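TT1561 protein (Thermus thermophilus, PDB 1UF3) binds calcium ions and is probably a metal-dependent phosphoesterase of the calcineurin superfamily, although its substrate is not known. Local coordinates at residues T66-G71 and W78-E83; G121-H126 and R130-V135; A142-K147 and K177-L182. All coordinates share one frame; numbering follows the deposited sequence.

Contact 1: residues T66-G71 and W78-E83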
loop_
_atom_site.group_PDB
_atom_site.type_symbol
_atom_site.label_atom_id
_atom_site.label_comp_id
_atom_site.label_asym_id
_atom_site.label_seq_id
_atom_site.Cartn_x
_atom_site.Cartn_y
_atom_site.Cartn_z
ATOM N N THR A 66 7.255 18.922 1.929
ATOM C CA THR A 66 7.000 20.084 2.782
ATOM C C THR A 66 7.675 21.330 2.232
ATOM O O THR A 66 8.837 21.302 1.841
ATOM C CB THR A 66 7.505 19.814 4.224
ATOM O OG1 THR A 66 6.848 18.653 4.734
ATOM C CG2 THR A 66 7.211 20.991 5.162
ATOM N N ALA A 67 6.938 22.433 2.183
ATOM C CA ALA A 67 7.519 23.661 1.681
ATOM C C ALA A 67 7.268 24.760 2.681
ATOM O O ALA A 67 6.223 24.804 3.326
ATOM C CB ALA A 67 6.903 24.045 0.320
ATOM N N TYR A 68 8.218 25.673 2.791
ATOM C CA TYR A 68 8.058 26.771 3.723
ATOM C C TYR A 68 8.829 27.998 3.287
ATOM O O TYR A 68 9.736 27.915 2.439
ATOM C CB TYR A 68 8.480 26.333 5.156
ATOM C CG TYR A 68 9.669 25.377 5.222
ATOM C CD1 TYR A 68 9.482 24.000 5.421
ATOM C CD2 TYR A 68 10.974 25.839 5.028
ATOM C CE1 TYR A 68 10.591 23.093 5.414
ATOM C CE2 TYR A 68 12.080 24.949 5.015
ATOM C CZ TYR A 68 11.874 23.587 5.200
ATOM O OH TYR A 68 12.947 22.726 5.082
ATOM N N VAL A 69 8.413 29.156 3.806
ATOM C CA VAL A 69 9.106 30.410 3.542
ATOM C C VAL A 69 9.213 31.101 4.913
ATOM O O VAL A 69 8.401 30.869 5.818
ATOM C CB VAL A 69 8.372 31.318 2.530
ATOM C CG1 VAL A 69 8.203 30.586 1.209
ATOM C CG2 VAL A 69 7.039 31.765 3.083
ATOM N N PRO A 70 10.236 31.932 5.089
ATOM C CA PRO A 70 10.412 32.619 6.370
ATOM C C PRO A 70 9.526 33.864 6.483
ATOM O O PRO A 70 8.979 34.350 5.478
ATOM C CB PRO A 70 11.893 32.957 6.354
ATOM C CG PRO A 70 12.105 33.334 4.893
ATOM C CD PRO A 70 11.304 32.294 4.128
ATOM N N GLY A 71 9.382 34.368 7.708
ATOM C CA GLY A 71 8.587 35.568 7.933
ATOM C C GLY A 71 9.473 36.781 8.166
ATOM O O GLY A 71 10.707 36.673 8.130
ATOM N N TRP A 78 20.582 34.191 7.130
ATOM C CA TRP A 78 21.511 33.072 7.109
ATOM C C TRP A 78 21.338 32.007 8.170
ATOM O O TRP A 78 21.774 30.864 7.959
ATOM C CB TRP A 78 22.950 33.606 7.105
ATOM C CG TRP A 78 23.190 34.635 6.012
ATOM C CD1 TRP A 78 23.539 35.939 6.190
ATOM C CD2 TRP A 78 23.136 34.427 4.582
ATOM N NE1 TRP A 78 23.706 36.557 4.974
ATOM C CE2 TRP A 78 23.466 35.655 3.972
ATOM C CE3 TRP A 78 22.848 33.322 3.769
ATOM C CZ2 TRP A 78 23.516 35.821 2.579
ATOM C CZ3 TRP A 78 22.899 33.483 2.369
ATOM C CH2 TRP A 78 23.230 34.725 1.794
ATOM N N GLU A 79 20.713 32.342 9.300
ATOM C CA GLU A 79 20.497 31.337 10.340
ATOM C C GLU A 79 19.374 30.396 9.910
ATOM O O GLU A 79 19.504 29.159 9.985
ATOM C CB GLU A 79 20.147 31.986 11.689
ATOM C CG GLU A 79 21.264 32.879 12.222
ATOM C CD GLU A 79 21.201 33.116 13.736
ATOM O OE1 GLU A 79 22.207 33.627 14.261
ATOM O OE2 GLU A 79 20.180 32.803 14.396
ATOM N N TYR A 80 18.259 30.985 9.487
ATOM C CA TYR A 80 17.126 30.202 8.981
ATOM C C TYR A 80 17.673 29.355 7.813
ATOM O O TYR A 80 17.496 28.143 7.786
ATOM C CB TYR A 80 16.017 31.144 8.461
ATOM C CG TYR A 80 15.070 30.563 7.387
ATOM C CD1 TYR A 80 13.980 29.764 7.742
ATOM C CD2 TYR A 80 15.267 30.834 6.030
ATOM C CE1 TYR A 80 13.101 29.250 6.774
ATOM C CE2 TYR A 80 14.387 30.324 5.046
ATOM C CZ TYR A 80 13.308 29.539 5.427
ATOM O OH TYR A 80 12.402 29.064 4.484
ATOM N N LEU A 81 18.363 30.007 6.880
ATOM C CA LEU A 81 18.894 29.323 5.698
ATOM C C LEU A 81 19.848 28.151 5.990
ATOM O O LEU A 81 19.760 27.093 5.349
ATOM C CB LEU A 81 19.594 30.320 4.771
ATOM C CG LEU A 81 19.756 29.825 3.318
ATOM C CD1 LEU A 81 18.356 29.757 2.666
ATOM C CD2 LEU A 81 20.654 30.755 2.502
ATOM N N ARG A 82 20.752 28.318 6.950
ATOM C CA ARG A 82 21.687 27.242 7.248
ATOM C C ARG A 82 21.039 26.017 7.827
ATOM O O ARG A 82 21.393 24.881 7.466
ATOM C CB ARG A 82 22.787 27.690 8.205
ATOM C CG ARG A 82 23.892 26.621 8.327
ATOM C CD ARG A 82 25.252 27.242 8.581
ATOM N NE ARG A 82 26.321 26.275 8.335
ATOM C CZ ARG A 82 27.599 26.471 8.643
ATOM N NH1 ARG A 82 27.990 27.603 9.216
ATOM N NH2 ARG A 82 28.492 25.534 8.364
ATOM N N GLU A 83 20.104 26.242 8.745
ATOM C CA GLU A 83 19.412 25.153 9.392
ATOM C C GLU A 83 18.442 24.454 8.434
ATOM O O GLU A 83 18.158 23.265 8.599
ATOM C CB GLU A 83 18.686 25.659 10.649
ATOM C CG GLU A 83 19.650 26.174 11.728
ATOM C CD GLU A 83 20.644 25.105 12.171
ATOM O OE1 GLU A 83 21.780 25.465 12.551
ATOM O OE2 GLU A 83 20.291 23.904 12.154
#
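Pro70 and Tyr80 meet where strand 66-69 turns toward helix 77-90, inside the beta-alpha-beta unit completed by strand 94-96. The Tyr80 ring lies flat against the proline: Pro70 CB stands 3.7 Å from the centroid of the Tyr80 ring and only 7° off its normal, a CH-pi contact almost exactly over the ring centre. The rest of the pyrrolidine continues toward the phenol end, with Pro70 CD 3.6 Å from Tyr80 CZ and 3.4 Å from Tyr80 OH. Tyr80 holds its CG on the far side of CB from the backbone N (chi1 155°), which sends the ring from the helix across to the end of the strand. Its hydroxyl reaches the Tyr68 ring at the edge, close to the ring plane, with Tyr80 OH 3.6 Å from Tyr68 CD2; Val69 CA is a further neighbour, 3.7 Å from Tyr80 OH. This buried hydroxyl takes its polar partner from the third element of the unit, bonding to Asn96 OD1, while Tyr68 OH is held by Glu88 OE2 of the same helix 77-90. The two phenols therefore touch through van der Waals contact, and each has its oxygen anchored apart from the other. Just beyond Pro70, the backbone N of Gly71 is bonded to Asp74 OD2 in the loop leading to the helix. Tyr80 thus ties all three parts of the unit together, a right-handed crossover typical of the alpha/beta half of the metallophosphoesterase fold, a fold that in its relatives gathers its catalytic metals at the carboxyl ends of the strands.

Contact 2: residues G121-H126 and R130-V135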
loop_
_atom_site.group_PDB
_atom_site.type_symbol
_atom_site.label_atom_id
_atom_site.label_comp_id
_atom_site.label_asym_id
_atom_site.label_seq_id
_atom_site.Cartn_x
_atom_site.Cartn_y
_atom_site.Cartn_z
ATOM N N GLY A 121 11.478 50.738 -0.892
ATOM C CA GLY A 121 12.495 50.743 0.135
ATOM C C GLY A 121 13.733 49.930 -0.181
ATOM O O GLY A 121 13.953 49.472 -1.311
ATOM N N GLU A 122 14.553 49.763 0.847
ATOM C CA GLU A 122 15.791 49.009 0.738
ATOM C C GLU A 122 15.632 47.613 1.301
ATOM O O GLU A 122 14.948 47.403 2.306
ATOM C CB GLU A 122 16.923 49.715 1.491
ATOM C CG GLU A 122 17.480 50.886 0.747
ATOM C CD GLU A 122 18.110 50.454 -0.545
ATOM O OE1 GLU A 122 17.929 51.156 -1.563
ATOM O OE2 GLU A 122 18.792 49.409 -0.533
ATOM N N PRO A 123 16.240 46.631 0.637
ATOM C CA PRO A 123 16.151 45.256 1.123
ATOM C C PRO A 123 16.884 45.189 2.464
ATOM O O PRO A 123 17.827 45.949 2.690
ATOM C CB PRO A 123 16.881 44.457 0.044
ATOM C CG PRO A 123 16.659 45.265 -1.202
ATOM C CD PRO A 123 16.848 46.690 -0.707
ATOM N N GLU A 124 16.446 44.290 3.336
ATOM C CA GLU A 124 17.062 44.078 4.644
ATOM C C GLU A 124 16.963 42.585 4.975
ATOM O O GLU A 124 15.901 41.965 4.786
ATOM C CB GLU A 124 16.315 44.888 5.709
ATOM C CG GLU A 124 16.726 44.634 7.156
ATOM C CD GLU A 124 18.151 45.058 7.440
ATOM O OE1 GLU A 124 18.611 46.032 6.822
ATOM O OE2 GLU A 124 18.806 44.418 8.285
ATOM N N GLU A 125 18.053 42.000 5.468
ATOM C CA GLU A 125 18.043 40.581 5.838
ATOM C C GLU A 125 18.692 40.290 7.201
ATOM O O GLU A 125 18.792 39.127 7.614
ATOM C CB GLU A 125 18.735 39.737 4.752
ATOM C CG GLU A 125 18.055 39.819 3.381
ATOM C CD GLU A 125 18.560 38.750 2.430
ATOM O OE1 GLU A 125 19.767 38.775 2.089
ATOM O OE2 GLU A 125 17.739 37.886 2.030
ATOM N N HIS A 126 19.115 41.337 7.906
ATOM C CA HIS A 126 19.745 41.131 9.203
ATOM C C HIS A 126 18.895 41.522 10.415
ATOM O O HIS A 126 18.742 40.722 11.340
ATOM C CB HIS A 126 21.103 41.831 9.225
ATOM C CG HIS A 126 22.068 41.274 8.226
ATOM N ND1 HIS A 126 22.003 41.574 6.882
ATOM C CD2 HIS A 126 23.061 40.364 8.362
ATOM C CE1 HIS A 126 22.914 40.872 6.232
ATOM N NE2 HIS A 126 23.569 40.129 7.107
ATOM N N ARG A 130 13.036 41.973 4.732
ATOM C CA ARG A 130 12.126 42.877 4.054
ATOM C C ARG A 130 12.608 43.061 2.639
ATOM O O ARG A 130 13.784 43.366 2.413
ATOM C CB ARG A 130 12.097 44.247 4.776
ATOM C CG ARG A 130 11.150 45.265 4.155
ATOM C CD ARG A 130 11.171 46.633 4.862
ATOM N NE ARG A 130 12.397 47.381 4.590
ATOM C CZ ARG A 130 13.422 47.507 5.437
ATOM N NH1 ARG A 130 13.387 46.939 6.641
ATOM N NH2 ARG A 130 14.499 48.194 5.071
ATOM N N TYR A 131 11.716 42.886 1.675
ATOM C CA TYR A 131 12.141 43.080 0.296
ATOM C C TYR A 131 11.176 43.954 -0.449
ATOM O O TYR A 131 9.964 43.833 -0.284
ATOM C CB TYR A 131 12.242 41.743 -0.471
ATOM C CG TYR A 131 12.986 40.641 0.256
ATOM C CD1 TYR A 131 12.305 39.702 1.028
ATOM C CD2 TYR A 131 14.372 40.537 0.167
ATOM C CE1 TYR A 131 12.992 38.680 1.688
ATOM C CE2 TYR A 131 15.063 39.519 0.831
ATOM C CZ TYR A 131 14.371 38.609 1.579
ATOM O OH TYR A 131 15.060 37.635 2.244
ATOM N N PRO A 132 11.700 44.854 -1.281
ATOM C CA PRO A 132 10.824 45.726 -2.061
ATOM C C PRO A 132 10.193 44.878 -3.177
ATOM O O PRO A 132 10.801 43.903 -3.647
ATOM C CB PRO A 132 11.776 46.793 -2.583
ATOM C CG PRO A 132 13.102 46.068 -2.662
ATOM C CD PRO A 132 13.114 45.256 -1.405
ATOM N N ALA A 133 8.988 45.244 -3.602
ATOM C CA ALA A 133 8.289 44.489 -4.636
ATOM C C ALA A 133 9.146 44.063 -5.824
ATOM O O ALA A 133 9.050 42.922 -6.254
ATOM C CB ALA A 133 7.072 45.273 -5.138
ATOM N N TRP A 134 9.966 44.962 -6.368
ATOM C CA TRP A 134 10.792 44.599 -7.518
ATOM C C TRP A 134 11.678 43.378 -7.249
ATOM O O TRP A 134 11.995 42.630 -8.180
ATOM C CB TRP A 134 11.667 45.765 -7.994
ATOM C CG TRP A 134 12.832 46.144 -7.096
ATOM C CD1 TRP A 134 12.828 47.078 -6.090
ATOM C CD2 TRP A 134 14.159 45.592 -7.121
ATOM N NE1 TRP A 134 14.071 47.138 -5.489
ATOM C CE2 TRP A 134 14.904 46.238 -6.101
ATOM C CE3 TRP A 134 14.790 44.611 -7.901
ATOM C CZ2 TRP A 134 16.248 45.934 -5.842
ATOM C CZ3 TRP A 134 16.132 44.306 -7.638
ATOM C CH2 TRP A 134 16.844 44.969 -6.617
ATOM N N VAL A 135 12.074 43.166 -5.994
ATOM C CA VAL A 135 12.913 42.024 -5.683
ATOM C C VAL A 135 12.052 40.761 -5.727
ATOM O O VAL A 135 12.479 39.732 -6.264
ATOM C CB VAL A 135 13.608 42.140 -4.293
ATOM C CG1 VAL A 135 14.196 40.763 -3.876
ATOM C CG2 VAL A 135 14.752 43.142 -4.360
HETATM O O HOH W 1 12.059 47.838 1.628
#
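Glu125 and Tyr131 meet beside a bound calcium ion that lies about 4 Å from the Glu125 side chain. Tyr131 OH donates to Glu125 OE2 at 2.7 Å; the carboxylate oxygen accepts through its anti lone pair, the one turned away from its other oxygen. The oxygen lies at the edge of the phenol, near its plane, and the carboxylate is steeply turned against the ring, 72° between planes. His98 NE2 is a second partner of Tyr131 OH. One step further out, the backbones are clamped by the Glu124-Arg130 bridge, an antiparallel hydrogen-bonded pair: Glu124 N to Arg130 O is 3.0 Å and Arg130 N to Glu124 O 2.9 Å. Arg130 bends back at chi3 (72°), laying a face of its guanidinium over Glu124 CB, 3.7 Å from Arg130 NH1. Arg130 NH2 makes a weak bond to Glu122 O (2.9 Å), and a water links that same carbonyl to Arg130 NE. Next to the bridge, the rings of Pro123 and Pro132 cross at about a right angle, Pro123 CG lying 3.6 Å from Pro132 CD. Tyr131 is bonded through its backbone to Glu116 and Ala118, so strand 130-132 has the bridge on one edge and strand 108-118 on the other. A hairpin-like loop closed by a single beta bridge thus presents Glu125, a residue of this metallophosphoesterase's calcium sites.

Contact 3: residues A142-K147 and K177-L182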
loop_
_atom_site.group_PDB
_atom_site.type_symbol
_atom_site.label_atom_id
_atom_site.label_comp_id
_atom_site.label_asym_id
_atom_site.label_seq_id
_atom_site.Cartn_x
_atom_site.Cartn_y
_atom_site.Cartn_z
ATOM N N ALA A 142 11.916 34.022 -12.811
ATOM C CA ALA A 142 12.687 32.835 -13.218
ATOM C C ALA A 142 11.756 31.693 -13.605
ATOM O O ALA A 142 12.110 30.850 -14.392
ATOM C CB ALA A 142 13.589 32.366 -12.073
ATOM N N LEU A 143 10.549 31.690 -13.056
ATOM C CA LEU A 143 9.602 30.625 -13.315
ATOM C C LEU A 143 9.030 30.566 -14.731
ATOM O O LEU A 143 8.551 29.505 -15.157
ATOM C CB LEU A 143 8.459 30.711 -12.303
ATOM C CG LEU A 143 8.843 30.636 -10.823
ATOM C CD1 LEU A 143 7.584 30.815 -9.970
ATOM C CD2 LEU A 143 9.492 29.288 -10.515
ATOM N N TRP A 144 9.067 31.691 -15.448
ATOM C CA TRP A 144 8.545 31.744 -16.804
ATOM C C TRP A 144 9.321 30.807 -17.727
ATOM O O TRP A 144 8.830 30.453 -18.793
ATOM C CB TRP A 144 8.606 33.174 -17.372
ATOM C CG TRP A 144 7.683 34.164 -16.684
ATOM C CD1 TRP A 144 8.043 35.351 -16.097
ATOM C CD2 TRP A 144 6.255 34.076 -16.560
ATOM N NE1 TRP A 144 6.925 36.006 -15.622
ATOM C CE2 TRP A 144 5.819 35.246 -15.890
ATOM C CE3 TRP A 144 5.302 33.127 -16.952
ATOM C CZ2 TRP A 144 4.472 35.485 -15.600
ATOM C CZ3 TRP A 144 3.964 33.363 -16.665
ATOM C CH2 TRP A 144 3.560 34.536 -15.992
ATOM N N GLU A 145 10.526 30.405 -17.325
ATOM C CA GLU A 145 11.322 29.506 -18.156
ATOM C C GLU A 145 10.744 28.095 -18.059
ATOM O O GLU A 145 10.943 27.271 -18.947
ATOM C CB GLU A 145 12.788 29.482 -17.696
ATOM C CG GLU A 145 13.435 30.850 -17.529
ATOM C CD GLU A 145 14.353 31.266 -18.676
ATOM O OE1 GLU A 145 14.442 30.553 -19.703
ATOM O OE2 GLU A 145 14.993 32.334 -18.538
ATOM N N LEU A 146 10.037 27.823 -16.968
ATOM C CA LEU A 146 9.447 26.510 -16.750
ATOM C C LEU A 146 8.043 26.506 -17.354
ATOM O O LEU A 146 7.167 27.247 -16.917
ATOM C CB LEU A 146 9.423 26.200 -15.243
ATOM C CG LEU A 146 10.786 26.436 -14.566
ATOM C CD1 LEU A 146 10.777 25.898 -13.148
ATOM C CD2 LEU A 146 11.895 25.748 -15.379
ATOM N N LYS A 147 7.828 25.633 -18.333
ATOM C CA LYS A 147 6.569 25.577 -19.071
ATOM C C LYS A 147 5.401 24.683 -18.650
ATOM O O LYS A 147 5.569 23.522 -18.289
ATOM C CB LYS A 147 6.887 25.277 -20.552
ATOM C CG LYS A 147 7.887 26.233 -21.205
ATOM C CD LYS A 147 7.480 27.687 -20.967
ATOM C CE LYS A 147 8.068 28.646 -21.998
ATOM N NZ LYS A 147 9.551 28.736 -21.984
ATOM N N LYS A 177 -1.705 38.202 -10.066
ATOM C CA LYS A 177 -2.415 38.396 -11.326
ATOM C C LYS A 177 -1.518 38.098 -12.528
ATOM O O LYS A 177 -1.985 37.613 -13.556
ATOM C CB LYS A 177 -2.955 39.830 -11.428
ATOM C CG LYS A 177 -4.149 40.117 -10.521
ATOM C CD LYS A 177 -4.631 41.562 -10.678
ATOM C CE LYS A 177 -5.784 41.860 -9.733
ATOM N NZ LYS A 177 -6.537 43.086 -10.145
ATOM N N THR A 178 -0.228 38.385 -12.398
ATOM C CA THR A 178 0.710 38.131 -13.495
ATOM C C THR A 178 1.033 36.635 -13.684
ATOM O O THR A 178 1.020 36.118 -14.802
ATOM C CB THR A 178 2.023 38.906 -13.264
ATOM O OG1 THR A 178 1.725 40.296 -13.073
ATOM C CG2 THR A 178 2.954 38.763 -14.457
ATOM N N HIS A 179 1.318 35.942 -12.589
ATOM C CA HIS A 179 1.668 34.520 -12.651
ATOM C C HIS A 179 0.493 33.552 -12.673
ATOM O O HIS A 179 0.657 32.370 -12.996
ATOM C CB HIS A 179 2.594 34.181 -11.485
ATOM C CG HIS A 179 4.029 34.513 -11.749
ATOM N ND1 HIS A 179 4.861 33.682 -12.478
ATOM C CD2 HIS A 179 4.744 35.634 -11.492
ATOM C CE1 HIS A 179 6.020 34.287 -12.668
ATOM N NE2 HIS A 179 5.975 35.472 -12.082
ATOM N N ASN A 180 -0.686 34.046 -12.314
ATOM C CA ASN A 180 -1.873 33.223 -12.293
ATOM C C ASN A 180 -1.684 31.877 -11.609
ATOM O O ASN A 180 -2.041 30.823 -12.157
ATOM C CB ASN A 180 -2.374 33.034 -13.721
ATOM C CG ASN A 180 -2.860 34.340 -14.325
ATOM O OD1 ASN A 180 -3.842 34.927 -13.849
ATOM N ND2 ASN A 180 -2.170 34.815 -15.356
ATOM N N PRO A 181 -1.128 31.890 -10.387
ATOM C CA PRO A 181 -0.936 30.618 -9.695
ATOM C C PRO A 181 -2.255 29.995 -9.362
ATOM O O PRO A 181 -3.269 30.685 -9.226
ATOM C CB PRO A 181 -0.173 31.008 -8.430
ATOM C CG PRO A 181 -0.631 32.463 -8.194
ATOM C CD PRO A 181 -0.595 33.023 -9.596
ATOM N N LEU A 182 -2.227 28.682 -9.217
ATOM C CA LEU A 182 -3.380 27.910 -8.867
ATOM C C LEU A 182 -3.755 28.119 -7.406
ATOM O O LEU A 182 -4.935 28.232 -7.072
ATOM C CB LEU A 182 -3.084 26.443 -9.093
ATOM C CG LEU A 182 -4.203 25.518 -8.668
ATOM C CD1 LEU A 182 -5.323 25.670 -9.672
ATOM C CD2 LEU A 182 -3.706 24.062 -8.638
#
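Trp144 carries its indole from the 3-10 turn at 142-145 across to the last turn of helix 170-179, where His179 and Thr178 receive it. From CB the side chain leaves beside the backbone N (chi1 -67°), and the indole comes to lie face to face with the imidazole, offset from it. CD1 is only grazed, 4.1 Å from His179 CE1; the next atom, NE1, comes to 3.5 Å of the same carbon. The approach to the imidazole is closest at the ring fusion, with Trp144 CE2 3.4 Å from His179 CE1. The six-membered ring and the imidazole form an offset stack, centroids 4.2 Å apart and planes 14° from parallel. Trp144 CZ2 also meets Thr178 CG2 at 3.8 Å. At the tip, Trp144 CH2 points at Thr178 O, 3.2 Å away and in the plane of the indole. On the imidazole, Leu143 CB adds a looser contact, 4.3 Å from His179 CE1. Lys151 serves both aromatic partners: its NZ is bonded to His179 ND1, and it makes a cation-pi contact with Trp144. The contact is thus held by stacking and dispersion, with the electropositive indole rim turned to a carbonyl, and the nearby ammonium would probably disfavour protonation of His179.

Contacts 1 and 2 form the metal-side pair: their centres are about 17 Å apart, and they touch where Trp78 NE1 comes within 4.2 Å of His126 NE2. Each contributes a residue to a different calcium site, Glu79 from contact 1 and Glu125 from contact 2; neither binds calcium in this model, though the side chains of Tyr80 and Glu125 lie about 8 Å and 4 Å from a bound calcium ion. Contact 3 stands apart, its nearest atoms about 11 Å from contact 1 and 9 Å from contact 2; the side chain of Leu143 is about 10 Å from that of Glu99, another calcium-site residue. All three reach the second subunit, where Trp78 packs against Pro123 of that neighbouring subunit, joining contacts 1 and 2.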